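Local coordinates for protein xyloglucan-specific endo-beta-1,4-glucanase (Uncultured bacterium, PDB 4W88) that hydrolyses internal beta-1,4-glucosidic bonds of the xyloglucan backbone, as a family 5 glycoside hydrolase that breaks down plant cell walls, at residues G19-A24 with N32-W37; A57-V62 with D101-T106; A126-L131 with L142-M147. The protein carries 1 engineered substitution. All blocks are in the same frame, centred on the assembly; numbering follows the deposited sequence.

How the contacts relate
Along the chain the three contacts follow one another in series; none nests in or crosses another. Contact 1 (19-24 with 32-37) closes a short excursion within the long loop between strand 15-18 and helix 44-53. Contact 2 (57-62 with 101-106) joins the ends of neighbouring barrel strands 57-60 and 97-101, closing a loop that includes helix 78-92. Contact 3 (126-131 with 142-147) folds helix 117-134 back against the strand that follows it, 142-145. Contact 2 sits in the middle: Asp23 of contact 1 packs on His103, and Arg59 forms a salt bridge with Glu145 of contact 3. Contacts 1 and 3 do not touch.

Contact 1: G19-A24 with N32-W37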
ATOM      1  N   GLY A  19       6.576  -6.234  -3.718  1.00 14.61           N
ATOM      2  CA  GLY A  19       6.809  -5.128  -4.629  1.00 15.36           C
ATOM      3  C   GLY A  19       7.427  -5.521  -5.983  1.00 16.82           C
ATOM      4  O   GLY A  19       8.140  -6.513  -6.080  1.00 16.40           O
ATOM      5  N   ASN A  20       7.148  -4.716  -7.026  1.00 16.04           N
ATOM      6  CA  ASN A  20       7.743  -4.876  -8.369  1.00 16.06           C
ATOM      7  C   ASN A  20       7.413  -6.254  -8.979  1.00 15.84           C
ATOM      8  O   ASN A  20       8.298  -6.902  -9.582  1.00 18.25           O
ATOM      9  CB  ASN A  20       9.268  -4.609  -8.362  1.00 17.39           C
ATOM     10  CG  ASN A  20       9.607  -3.129  -8.393  1.00 16.55           C
ATOM     11  OD1 ASN A  20       8.775  -2.239  -8.042  1.00 18.05           O
ATOM     12  ND2 ASN A  20      10.826  -2.832  -8.726  1.00 20.00           N
ATOM     13  N   THR A  21       6.177  -6.694  -8.684  1.00 15.73           N
ATOM     14  CA  THR A  21       5.714  -8.081  -9.015  1.00 14.27           C
ATOM     15  C   THR A  21       4.415  -7.967  -9.812  1.00 16.76           C
ATOM     16  O   THR A  21       4.507  -7.626 -10.999  1.00 16.71           O
ATOM     17  CB  THR A  21       5.718  -8.929  -7.750  1.00 16.24           C
ATOM     18  OG1 THR A  21       6.994  -8.818  -7.087  1.00 16.32           O
ATOM     19  CG2 THR A  21       5.405 -10.338  -7.990  1.00 16.84           C
ATOM     20  N   LEU A  22       3.238  -8.141  -9.195  1.00 15.22           N
ATOM     21  CA  LEU A  22       2.001  -7.998  -9.944  1.00 14.69           C
ATOM     22  C   LEU A  22       1.715  -6.531 -10.346  1.00 14.18           C
ATOM     23  O   LEU A  22       0.852  -6.261 -11.191  1.00 15.99           O
ATOM     24  CB  LEU A  22       0.855  -8.608  -9.194  1.00 13.78           C
ATOM     25  CG  LEU A  22       1.028 -10.106  -8.900  1.00 16.46           C
ATOM     26  CD1 LEU A  22      -0.176 -10.541  -8.102  1.00 16.72           C
ATOM     27  CD2 LEU A  22       1.085 -10.932 -10.165  1.00 19.02           C
ATOM     28  N   ASP A  23       2.444  -5.606  -9.735  1.00 14.90           N
ATOM     29  CA  ASP A  23       2.400  -4.188 -10.026  1.00 14.95           C
ATOM     30  C   ASP A  23       3.261  -3.800 -11.196  1.00 13.87           C
ATOM     31  O   ASP A  23       3.116  -2.686 -11.715  1.00 16.42           O
ATOM     32  CB  ASP A  23       2.817  -3.325  -8.811  1.00 17.03           C
ATOM     33  CG  ASP A  23       4.065  -3.852  -8.084  1.00 18.51           C
ATOM     34  OD1 ASP A  23       4.192  -5.087  -7.803  1.00 16.41           O
ATOM     35  OD2 ASP A  23       4.925  -2.983  -7.727  1.00 16.98           O
ATOM     36  N   ALA A  24       4.153  -4.688 -11.600  1.00 15.95           N
ATOM     37  CA  ALA A  24       4.980  -4.420 -12.759  1.00 17.29           C
ATOM     38  C   ALA A  24       4.149  -4.287 -14.042  1.00 15.78           C
ATOM     39  O   ALA A  24       3.173  -4.979 -14.231  1.00 18.15           O
ATOM     40  CB  ALA A  24       6.037  -5.503 -12.915  1.00 16.17           C
ATOM     41  N   ASN A  32       2.913 -12.783 -17.797  1.00 21.85           N
ATOM     42  CA  ASN A  32       4.302 -12.520 -17.745  1.00 23.08           C
ATOM     43  C   ASN A  32       4.669 -11.135 -17.220  1.00 17.42           C
ATOM     44  O   ASN A  32       5.853 -10.864 -16.932  1.00 21.38           O
ATOM     45  CB  ASN A  32       4.955 -12.799 -19.079  1.00 29.70           C
ATOM     46  CG  ASN A  32       4.879 -14.254 -19.410  1.00 36.00           C
ATOM     47  OD1 ASN A  32       5.066 -15.155 -18.541  1.00 37.17           O
ATOM     48  ND2 ASN A  32       4.532 -14.518 -20.617  1.00 51.47           N
ATOM     49  N   ALA A  33       3.636 -10.272 -17.057  1.00 16.70           N
ATOM     50  CA  ALA A  33       3.864  -8.960 -16.399  1.00 18.46           C
ATOM     51  C   ALA A  33       4.526  -9.138 -15.054  1.00 18.21           C
ATOM     52  O   ALA A  33       5.372  -8.317 -14.643  1.00 18.94           O
ATOM     53  CB  ALA A  33       2.565  -8.190 -16.227  1.00 20.34           C
ATOM     54  N   GLU A  34       4.166 -10.239 -14.372  1.00 17.67           N
ATOM     55  CA  GLU A  34       4.671 -10.518 -13.034  1.00 17.48           C
ATOM     56  C   GLU A  34       6.203 -10.533 -12.913  1.00 18.75           C
ATOM     57  O   GLU A  34       6.733 -10.050 -11.926  1.00 18.39           O
ATOM     58  CB  GLU A  34       4.097 -11.821 -12.490  1.00 17.59           C
ATOM     59  CG  GLU A  34       4.560 -12.144 -11.074  1.00 19.59           C
ATOM     60  CD  GLU A  34       3.887 -13.348 -10.469  1.00 15.54           C
ATOM     61  OE1 GLU A  34       3.118 -14.031 -11.225  1.00 19.33           O
ATOM     62  OE2 GLU A  34       4.155 -13.685  -9.282  1.00 18.12           O
ATOM     63  N   THR A  35       6.875 -11.011 -13.962  1.00 17.22           N
ATOM     64  CA  THR A  35       8.306 -11.177 -13.982  1.00 19.61           C
ATOM     65  C   THR A  35       8.991 -10.112 -14.816  1.00 19.07           C
ATOM     66  O   THR A  35      10.210 -10.153 -14.995  1.00 19.86           O
ATOM     67  CB  THR A  35       8.686 -12.571 -14.494  1.00 20.23           C
ATOM     68  OG1 THR A  35       8.113 -12.774 -15.799  1.00 21.31           O
ATOM     69  CG2 THR A  35       8.169 -13.623 -13.553  1.00 23.67           C
ATOM     70  N   SER A  36       8.211  -9.144 -15.312  1.00 18.52           N
ATOM     71  CA  SER A  36       8.698  -8.180 -16.336  1.00 18.48           C
ATOM     72  C   SER A  36       9.713  -7.184 -15.742  1.00 21.86           C
ATOM     73  O   SER A  36      10.429  -6.552 -16.461  1.00 21.36           O
ATOM     74  CB  SER A  36       7.509  -7.458 -17.004  1.00 18.73           C
ATOM     75  OG  SER A  36       6.834  -6.576 -16.133  1.00 19.24           O
ATOM     76  N   TRP A  37       9.742  -7.055 -14.424  1.00 18.56           N
ATOM     77  CA  TRP A  37      10.701  -6.159 -13.781  1.00 19.86           C
ATOM     78  C   TRP A  37      11.779  -6.912 -13.036  1.00 20.03           C
ATOM     79  O   TRP A  37      12.442  -6.376 -12.124  1.00 21.32           O
ATOM     80  CB  TRP A  37       9.989  -5.160 -12.888  1.00 18.12           C
ATOM     81  CG  TRP A  37       9.181  -4.090 -13.574  1.00 19.01           C
ATOM     82  CD1 TRP A  37       9.126  -3.857 -14.904  1.00 24.39           C
ATOM     83  CD2 TRP A  37       8.418  -3.042 -12.956  1.00 18.04           C
ATOM     84  NE1 TRP A  37       8.381  -2.736 -15.148  1.00 19.39           N
ATOM     85  CE2 TRP A  37       7.905  -2.247 -13.977  1.00 17.83           C
ATOM     86  CE3 TRP A  37       8.097  -2.723 -11.646  1.00 17.69           C
ATOM     87  CZ2 TRP A  37       7.123  -1.137 -13.744  1.00 20.82           C
ATOM     88  CZ3 TRP A  37       7.316  -1.622 -11.395  1.00 19.81           C
ATOM     89  CH2 TRP A  37       6.803  -0.846 -12.434  1.00 19.16           C
TER
HETATM   90  O   HOH W   1       8.920  -8.415 -11.852  1.00 17.36           O
HETATM   91  O   HOH W   2      12.471  -5.150  -9.430  1.00 29.55           O
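The indole of Trp37 has Ala24 against one face: Ala24 CA stands almost straight above the six-membered ring, 3.6 Å from its centroid, a CH-pi contact. Ala24 CB sits over the junction with the five-membered ring, 3.4 Å from Trp37 CD2. At the ring's edge stands Asn20, its CG 3.6 Å from Trp37 CE3 and its amide plane turned 75° from the indole. Alanine is small enough for the ring to settle on the backbone of the Thr21-Ala24 type I turn. Deeper in, Glu34 runs extended with CG anti to the backbone N (chi1 -178°), laying its chain alongside Thr21 and Leu22: Glu34 CG meets Thr21 CG2 at 3.7 Å, and Leu22 CD2 touches the carboxyl carbon. Glu34 OE1 forms a salt bridge with Arg83 and OE2 a hydrogen bond with Thr42. Thr21 O and Glu34 O, both acceptors, lie 3.4 Å apart, but Glu34 CA offers Thr21 O a CA-H contact. One water donates to Asn20 O and Glu34 O and accepts from Trp37 N; another links Asn20 ND2 to Trp37 O. Direct contact is therefore apolar or weakly polar, with water supplying the hydrogen-bonded bridges and Glu34 keeping its charge for outside partners.

Contact 2: A57-V62 with D101-T106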
ATOM      1  N   ALA A  57       1.191 -10.037   7.701  1.00 17.21           N
ATOM      2  CA  ALA A  57       0.320  -9.296   6.820  1.00 17.17           C
ATOM      3  C   ALA A  57       1.117  -9.007   5.574  1.00 14.43           C
ATOM      4  O   ALA A  57       2.325  -8.670   5.626  1.00 15.93           O
ATOM      5  CB  ALA A  57      -0.117  -8.005   7.497  1.00 18.42           C
ATOM      6  N   ILE A  58       0.450  -9.117   4.442  1.00 14.86           N
ATOM      7  CA  ILE A  58       1.078  -8.930   3.112  1.00 14.73           C
ATOM      8  C   ILE A  58       0.176  -7.990   2.300  1.00 14.42           C
ATOM      9  O   ILE A  58      -1.039  -8.182   2.206  1.00 16.42           O
ATOM     10  CB  ILE A  58       1.303 -10.282   2.358  1.00 14.94           C
ATOM     11  CG1 ILE A  58       2.032 -10.079   1.045  1.00 15.61           C
ATOM     12  CG2 ILE A  58       0.006 -11.096   2.184  1.00 17.40           C
ATOM     13  CD1 ILE A  58       2.525 -11.383   0.427  1.00 17.85           C
ATOM     14  N   ARG A  59       0.819  -7.002   1.671  1.00 15.17           N
ATOM     15  CA  ARG A  59       0.196  -6.146   0.693  1.00 13.82           C
ATOM     16  C   ARG A  59       0.657  -6.692  -0.701  1.00 14.60           C
ATOM     17  O   ARG A  59       1.862  -6.899  -0.930  1.00 13.82           O
ATOM     18  CB  ARG A  59       0.519  -4.684   0.910  1.00 14.43           C
ATOM     19  CG  ARG A  59      -0.081  -3.761  -0.142  1.00 16.49           C
ATOM     20  CD  ARG A  59       0.023  -2.343   0.421  1.00 14.47           C
ATOM     21  NE  ARG A  59      -0.519  -1.201  -0.319  1.00 15.09           N
ATOM     22  CZ  ARG A  59       0.175  -0.409  -1.106  1.00 16.35           C
ATOM     23  NH1 ARG A  59       1.411  -0.670  -1.467  1.00 14.35           N
ATOM     24  NH2 ARG A  59      -0.389   0.727  -1.476  1.00 15.94           N
ATOM     25  N   ILE A  60      -0.345  -6.920  -1.575  1.00 13.63           N
ATOM     26  CA  ILE A  60      -0.140  -7.446  -2.900  1.00 15.22           C
ATOM     27  C   ILE A  60      -0.526  -6.363  -3.859  1.00 14.34           C
ATOM     28  O   ILE A  60      -1.720  -6.173  -4.213  1.00 15.94           O
ATOM     29  CB  ILE A  60      -0.997  -8.693  -3.126  1.00 15.68           C
ATOM     30  CG1 ILE A  60      -0.638  -9.783  -2.069  1.00 16.84           C
ATOM     31  CG2 ILE A  60      -0.805  -9.258  -4.531  1.00 16.51           C
ATOM     32  CD1 ILE A  60      -1.552 -10.972  -1.950  1.00 18.64           C
ATOM     33  N   PRO A  61       0.465  -5.553  -4.250  1.00 13.39           N
ATOM     34  CA  PRO A  61       0.147  -4.497  -5.216  1.00 13.67           C
ATOM     35  C   PRO A  61      -0.046  -5.093  -6.593  1.00 13.04           C
ATOM     36  O   PRO A  61       0.724  -5.945  -7.026  1.00 15.78           O
ATOM     37  CB  PRO A  61       1.373  -3.619  -5.163  1.00 16.11           C
ATOM     38  CG  PRO A  61       2.468  -4.488  -4.667  1.00 20.88           C
ATOM     39  CD  PRO A  61       1.854  -5.511  -3.787  1.00 14.97           C
ATOM     40  N   VAL A  62      -1.062  -4.599  -7.286  1.00 14.66           N
ATOM     41  CA  VAL A  62      -1.413  -5.129  -8.589  1.00 13.06           C
ATOM     42  C   VAL A  62      -1.727  -3.976  -9.554  1.00 13.32           C
ATOM     43  O   VAL A  62      -2.534  -3.108  -9.225  1.00 14.47           O
ATOM     44  CB  VAL A  62      -2.621  -6.040  -8.560  1.00 16.52           C
ATOM     45  CG1 VAL A  62      -2.865  -6.644  -9.910  1.00 15.10           C
ATOM     46  CG2 VAL A  62      -2.443  -7.171  -7.557  1.00 14.40           C
ATOM     47  N   ASP A 101      -4.501  -4.117  -3.657  1.00 15.55           N
ATOM     48  CA  ASP A 101      -4.751  -2.800  -4.193  1.00 14.83           C
ATOM     49  C   ASP A 101      -4.952  -2.785  -5.711  1.00 15.28           C
ATOM     50  O   ASP A 101      -4.902  -3.842  -6.360  1.00 16.05           O
ATOM     51  CB  ASP A 101      -3.671  -1.796  -3.765  1.00 15.56           C
ATOM     52  CG  ASP A 101      -2.388  -1.792  -4.606  1.00 14.04           C
ATOM     53  OD1 ASP A 101      -2.302  -2.458  -5.622  1.00 14.72           O
ATOM     54  OD2 ASP A 101      -1.455  -0.959  -4.193  1.00 16.27           O
ATOM     55  N   THR A 102      -5.212  -1.590  -6.250  1.00 14.23           N
ATOM     56  CA  THR A 102      -4.800  -1.273  -7.626  1.00 14.58           C
ATOM     57  C   THR A 102      -3.558  -0.375  -7.464  1.00 16.27           C
ATOM     58  O   THR A 102      -3.445   0.384  -6.485  1.00 15.60           O
ATOM     59  CB  THR A 102      -5.893  -0.575  -8.450  1.00 14.22           C
ATOM     60  OG1 THR A 102      -6.088   0.821  -8.064  1.00 15.86           O
ATOM     61  CG2 THR A 102      -7.186  -1.322  -8.433  1.00 17.99           C
ATOM     62  N   HIS A 103      -2.663  -0.408  -8.440  1.00 14.20           N
ATOM     63  CA  HIS A 103      -1.341   0.112  -8.238  1.00 13.67           C
ATOM     64  C   HIS A 103      -0.958   1.175  -9.299  1.00 14.26           C
ATOM     65  O   HIS A 103      -1.443   2.308  -9.169  1.00 16.21           O
ATOM     66  CB  HIS A 103      -0.300  -0.982  -7.989  1.00 14.52           C
ATOM     67  CG  HIS A 103       0.805  -0.512  -7.090  1.00 13.94           C
ATOM     68  ND1 HIS A 103       0.649  -0.419  -5.715  1.00 15.50           N
ATOM     69  CD2 HIS A 103       2.080  -0.126  -7.350  1.00 14.90           C
ATOM     70  CE1 HIS A 103       1.781   0.018  -5.187  1.00 15.29           C
ATOM     71  NE2 HIS A 103       2.652   0.202  -6.155  1.00 16.41           N
ATOM     72  N   HIS A 104      -0.151   0.839 -10.305  1.00 14.50           N
ATOM     73  CA  HIS A 104       0.378   1.847 -11.229  1.00 14.70           C
ATOM     74  C   HIS A 104      -0.644   2.197 -12.337  1.00 14.90           C
ATOM     75  O   HIS A 104      -0.271   2.450 -13.515  1.00 16.48           O
ATOM     76  CB  HIS A 104       1.693   1.389 -11.858  1.00 15.84           C
ATOM     77  CG  HIS A 104       2.839   1.379 -10.878  1.00 15.59           C
ATOM     78  ND1 HIS A 104       3.158   2.470 -10.055  1.00 16.49           N
ATOM     79  CD2 HIS A 104       3.731   0.396 -10.577  1.00 17.20           C
ATOM     80  CE1 HIS A 104       4.206   2.146  -9.336  1.00 19.21           C
ATOM     81  NE2 HIS A 104       4.564   0.901  -9.629  1.00 17.32           N
ATOM     82  N   GLU A 105      -1.913   2.171 -11.966  1.00 16.07           N
ATOM     83  CA  GLU A 105      -2.991   2.700 -12.804  1.00 15.36           C
ATOM     84  C   GLU A 105      -2.725   4.153 -13.210  1.00 13.63           C
ATOM     85  O   GLU A 105      -3.162   4.610 -14.256  1.00 16.92           O
ATOM     86  CB  GLU A 105      -4.336   2.652 -12.067  1.00 15.32           C
ATOM     87  CG  GLU A 105      -4.637   1.330 -11.376  1.00 15.42           C
ATOM     88  CD  GLU A 105      -4.518   0.032 -12.206  1.00 17.35           C
ATOM     89  OE1 GLU A 105      -4.701   0.081 -13.453  1.00 16.90           O
ATOM     90  OE2 GLU A 105      -4.179  -1.032 -11.606  1.00 17.67           O
ATOM     91  N   THR A 106      -1.944   4.799 -12.352  1.00 16.46           N
ATOM     92  CA  THR A 106      -1.509   6.193 -12.463  1.00 19.48           C
ATOM     93  C   THR A 106      -0.568   6.429 -13.692  1.00 17.28           C
ATOM     94  O   THR A 106      -0.352   7.610 -14.117  1.00 21.24           O
ATOM     95  CB  THR A 106      -0.778   6.585 -11.158  1.00 19.91           C
ATOM     96  OG1 THR A 106       0.087   5.513 -10.680  1.00 20.91           O
ATOM     97  CG2 THR A 106      -1.810   6.956 -10.090  1.00 18.42           C
TER
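At the C-terminal ends of the parallel barrel strands 57-60 and 97-101 the two backbones stay close, Pro61 beside Asp101 and Val62 beside Thr102, with CA atoms 5.3 and 5.2 Å apart. Asp101 carries the side-chain contact by dividing its oxygens. OD1 accepts the backbone N-H of Val62 at 3.0 Å, nearly along the C-O axis and fairly straight at 162°. OD2 turns its syn lone pair to His103 ND1 at 2.7 Å, with the donor's ring plane containing the oxygen; a carboxylate suits this place because it can take both donors at once. The same OD2 sits over one face of the Arg59 guanidinium, 3.4 Å from Arg59 NH2, a salt bridge of charges alone. Arg59 reaches there stretched out, its CG turned away from the backbone N (chi1 178°), and spends its N-H groups on Glu145, Glu271, Asn17 and Asn148. Pro61 covers one face of the imidazole: its CB lies 3.6 Å from the His103 ring centroid, a CH-pi contact. With ND1 donating to Asp101 and Pro61 against the ring, the imidazole is held in orientation, and NE2 hydrogen-bonds a Tris molecule, probably from the crystallisation liquor. Such a cluster of charged and polar side chains where parallel strands end marks the active-site end of a TIM barrel, here that of a family 5 glycoside hydrolase.

Contact 3: A126-L131 with L142-M147; sequences AIWKQL and LMFEGM
Trp128 directs its CB from helix 117-134 toward strand 142-145; the axis of 126-131 runs nearly antiparallel to that of the strand (173°), 11.3 Å away at closest approach. Beyond CB and CG the indole works along two edges. On the pyrrole side CD1 leads to NE1, which donates to Gly146 O at 2.9 Å; the nitrogen lies in the carbonyl plane on a lone pair, and the oxygen close to the indole plane. Passing round the ring, CE2 approaches Gly146 CA, and CZ2 comes within 3.4 Å of Glu145 O. CH2 then meets Phe144 CB at 3.6 Å, and CZ3 lies over one face of the phenyl ring, 3.4 Å from Phe144 CG. CE3 completes the circuit near Phe144 CD2. Phe144 swings CG opposite its own carbonyl carbon (chi1 -61°), which presents that face to Trp128; the six-membered ring of Trp128 and the Phe144 ring are inclined at 37°, an oblique pairing. An indole suits this place, offering both apolar surface to Phe144 and an N-H to Gly146 O. A phenylalanine in place of Trp128 would probably leave Gly146 O without its indole donor and open a gap beside Phe144. Thr102 OG1 is probably a second donor to that carbonyl. The contact thus pairs apolar packing on Phe144 with one directional bond, which is likely to fix how the indole is turned between helix and barrel wall.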
ATOM      1  N   ALA A 126     -15.788  -0.032 -12.139  1.00 17.93           N
ATOM      2  CA  ALA A 126     -15.841  -1.202 -12.941  1.00 17.42           C
ATOM      3  C   ALA A 126     -14.801  -2.276 -12.606  1.00 16.30           C
ATOM      4  O   ALA A 126     -15.098  -3.500 -12.632  1.00 19.49           O
ATOM      5  CB  ALA A 126     -15.793  -0.853 -14.410  1.00 20.85           C
ATOM      6  N   ILE A 127     -13.573  -1.826 -12.250  1.00 16.32           N
ATOM      7  CA  ILE A 127     -12.499  -2.740 -11.928  1.00 15.94           C
ATOM      8  C   ILE A 127     -12.891  -3.348 -10.553  1.00 14.48           C
ATOM      9  O   ILE A 127     -12.789  -4.573 -10.378  1.00 16.45           O
ATOM     10  CB  ILE A 127     -11.181  -1.984 -11.870  1.00 16.52           C
ATOM     11  CG1 ILE A 127     -10.730  -1.512 -13.294  1.00 17.78           C
ATOM     12  CG2 ILE A 127     -10.067  -2.841 -11.233  1.00 17.69           C
ATOM     13  CD1 ILE A 127      -9.616  -0.485 -13.254  1.00 21.25           C
ATOM     14  N   TRP A 128     -13.270  -2.489  -9.589  1.00 15.36           N
ATOM     15  CA  TRP A 128     -13.530  -2.956  -8.247  1.00 16.68           C
ATOM     16  C   TRP A 128     -14.756  -3.832  -8.160  1.00 16.77           C
ATOM     17  O   TRP A 128     -14.789  -4.748  -7.294  1.00 17.31           O
ATOM     18  CB  TRP A 128     -13.531  -1.820  -7.242  1.00 15.54           C
ATOM     19  CG  TRP A 128     -12.150  -1.514  -6.781  1.00 16.03           C
ATOM     20  CD1 TRP A 128     -11.387  -0.432  -7.106  1.00 16.06           C
ATOM     21  CD2 TRP A 128     -11.326  -2.378  -6.016  1.00 15.22           C
ATOM     22  NE1 TRP A 128     -10.112  -0.579  -6.541  1.00 16.91           N
ATOM     23  CE2 TRP A 128     -10.072  -1.760  -5.855  1.00 15.77           C
ATOM     24  CE3 TRP A 128     -11.553  -3.618  -5.392  1.00 14.18           C
ATOM     25  CZ2 TRP A 128      -9.032  -2.351  -5.105  1.00 17.47           C
ATOM     26  CZ3 TRP A 128     -10.516  -4.203  -4.690  1.00 15.87           C
ATOM     27  CH2 TRP A 128      -9.265  -3.596  -4.568  1.00 18.55           C
ATOM     28  N   LYS A 129     -15.782  -3.593  -8.995  1.00 15.22           N
ATOM     29  CA  LYS A 129     -16.913  -4.538  -9.001  1.00 17.61           C
ATOM     30  C   LYS A 129     -16.414  -5.955  -9.321  1.00 15.82           C
ATOM     31  O   LYS A 129     -16.849  -6.915  -8.670  1.00 17.93           O
ATOM     32  CB  LYS A 129     -17.997  -4.090  -9.993  1.00 17.09           C
ATOM     33  CG  LYS A 129     -19.185  -5.029 -10.236  1.00 21.94           C
ATOM     34  CD  LYS A 129     -20.236  -4.346 -11.131  1.00 29.89           C
ATOM     35  CE  LYS A 129     -21.574  -5.031 -11.150  1.00 45.56           C
ATOM     36  NZ  LYS A 129     -21.476  -6.202 -11.957  1.00 57.90           N
ATOM     37  N   GLN A 130     -15.519  -6.074 -10.334  1.00 17.48           N
ATOM     38  CA  GLN A 130     -15.009  -7.356 -10.726  1.00 17.90           C
ATOM     39  C   GLN A 130     -14.150  -7.986  -9.654  1.00 15.64           C
ATOM     40  O   GLN A 130     -14.265  -9.218  -9.398  1.00 17.89           O
ATOM     41  CB  GLN A 130     -14.219  -7.301 -12.019  1.00 16.81           C
ATOM     42  CG  GLN A 130     -15.023  -6.871 -13.202  1.00 17.25           C
ATOM     43  CD  GLN A 130     -14.126  -6.672 -14.406  1.00 16.13           C
ATOM     44  OE1 GLN A 130     -13.597  -7.613 -15.014  1.00 19.57           O
ATOM     45  NE2 GLN A 130     -13.883  -5.405 -14.708  1.00 16.77           N
ATOM     46  N   LEU A 131     -13.291  -7.190  -9.035  1.00 15.54           N
ATOM     47  CA  LEU A 131     -12.405  -7.714  -7.959  1.00 15.31           C
ATOM     48  C   LEU A 131     -13.228  -8.162  -6.763  1.00 17.48           C
ATOM     49  O   LEU A 131     -13.017  -9.222  -6.218  1.00 16.82           O
ATOM     50  CB  LEU A 131     -11.350  -6.693  -7.557  1.00 16.32           C
ATOM     51  CG  LEU A 131     -10.295  -6.416  -8.645  1.00 14.77           C
ATOM     52  CD1 LEU A 131      -9.419  -5.271  -8.066  1.00 15.48           C
ATOM     53  CD2 LEU A 131      -9.533  -7.647  -8.960  1.00 16.37           C
ATOM     54  N   LEU A 142      -8.833 -10.396   4.515  1.00 15.96           N
ATOM     55  CA  LEU A 142      -8.550  -9.760   3.209  1.00 15.47           C
ATOM     56  C   LEU A 142      -9.232  -8.362   3.205  1.00 15.61           C
ATOM     57  O   LEU A 142     -10.455  -8.232   3.376  1.00 18.32           O
ATOM     58  CB  LEU A 142      -9.087 -10.582   2.040  1.00 17.71           C
ATOM     59  CG  LEU A 142      -9.001  -9.957   0.609  1.00 16.71           C
ATOM     60  CD1 LEU A 142      -7.569  -9.676   0.267  1.00 17.48           C
ATOM     61  CD2 LEU A 142      -9.569 -10.894  -0.406  1.00 18.18           C
HETATM   62  N   MSE A 143      -8.403  -7.332   2.930  1.00 17.53           N
HETATM   63  CA  MSE A 143      -8.806  -5.943   2.858  1.00 16.83           C
HETATM   64  C   MSE A 143      -8.481  -5.427   1.479  1.00 14.15           C
HETATM   65  O   MSE A 143      -7.573  -5.977   0.781  1.00 15.50           O
HETATM   66  CB  MSE A 143      -7.990  -5.205   3.904  1.00 16.96           C
HETATM   67  CG  MSE A 143      -8.161  -5.801   5.290  1.00 17.76           C
HETATM   68 SE   MSE A 143      -7.228  -4.769   6.691  1.00 20.06          SE
HETATM   69  CE  MSE A 143      -5.426  -5.429   6.470  1.00 26.58           C
ATOM     70  N   PHE A 144      -9.262  -4.449   1.016  1.00 14.40           N
ATOM     71  CA  PHE A 144      -9.073  -3.847  -0.292  1.00 13.89           C
ATOM     72  C   PHE A 144      -8.636  -2.392  -0.105  1.00 13.72           C
ATOM     73  O   PHE A 144      -9.230  -1.646   0.686  1.00 16.82           O
ATOM     74  CB  PHE A 144     -10.373  -3.820  -1.114  1.00 15.25           C
ATOM     75  CG  PHE A 144     -10.994  -5.161  -1.434  1.00 14.21           C
ATOM     76  CD1 PHE A 144     -10.281  -6.378  -1.504  1.00 17.56           C
ATOM     77  CD2 PHE A 144     -12.353  -5.181  -1.810  1.00 16.84           C
ATOM     78  CE1 PHE A 144     -10.929  -7.569  -1.813  1.00 18.29           C
ATOM     79  CE2 PHE A 144     -12.960  -6.347  -2.181  1.00 15.41           C
ATOM     80  CZ  PHE A 144     -12.248  -7.543  -2.189  1.00 17.31           C
ATOM     81  N   GLU A 145      -7.632  -1.998  -0.897  1.00 15.38           N
ATOM     82  CA  GLU A 145      -7.136  -0.619  -0.932  1.00 14.80           C
ATOM     83  C   GLU A 145      -7.351  -0.083  -2.343  1.00 16.85           C
ATOM     84  O   GLU A 145      -6.806  -0.570  -3.336  1.00 14.95           O
ATOM     85  CB  GLU A 145      -5.653  -0.592  -0.505  1.00 15.40           C
ATOM     86  CG  GLU A 145      -5.007   0.821  -0.500  1.00 15.95           C
ATOM     87  CD  GLU A 145      -3.552   0.782   0.022  1.00 14.16           C
ATOM     88  OE1 GLU A 145      -3.041  -0.357   0.189  1.00 19.48           O
ATOM     89  OE2 GLU A 145      -2.929   1.880   0.212  1.00 17.59           O
ATOM     90  N   GLY A 146      -8.283   0.876  -2.453  1.00 15.00           N
ATOM     91  CA  GLY A 146      -8.862   1.207  -3.752  1.00 16.04           C
ATOM     92  C   GLY A 146      -7.879   1.709  -4.817  1.00 15.14           C
ATOM     93  O   GLY A 146      -7.971   1.301  -5.982  1.00 15.73           O
HETATM   94  N   MSE A 147      -6.914   2.527  -4.361  1.00 15.67           N
HETATM   95  CA  MSE A 147      -5.965   3.215  -5.236  1.00 16.12           C
HETATM   96  C   MSE A 147      -4.629   3.277  -4.540  1.00 16.33           C
HETATM   97  O   MSE A 147      -4.537   3.203  -3.299  1.00 16.10           O
HETATM   98  CB  MSE A 147      -6.413   4.671  -5.568  1.00 15.78           C
HETATM   99  CG  MSE A 147      -7.800   4.683  -6.188  1.00 15.70           C
HETATM  100 SE   MSE A 147      -8.330   6.552  -6.588  1.00 18.58          SE
HETATM  101  CE  MSE A 147      -8.979   7.065  -4.826  1.00 19.20           C
TER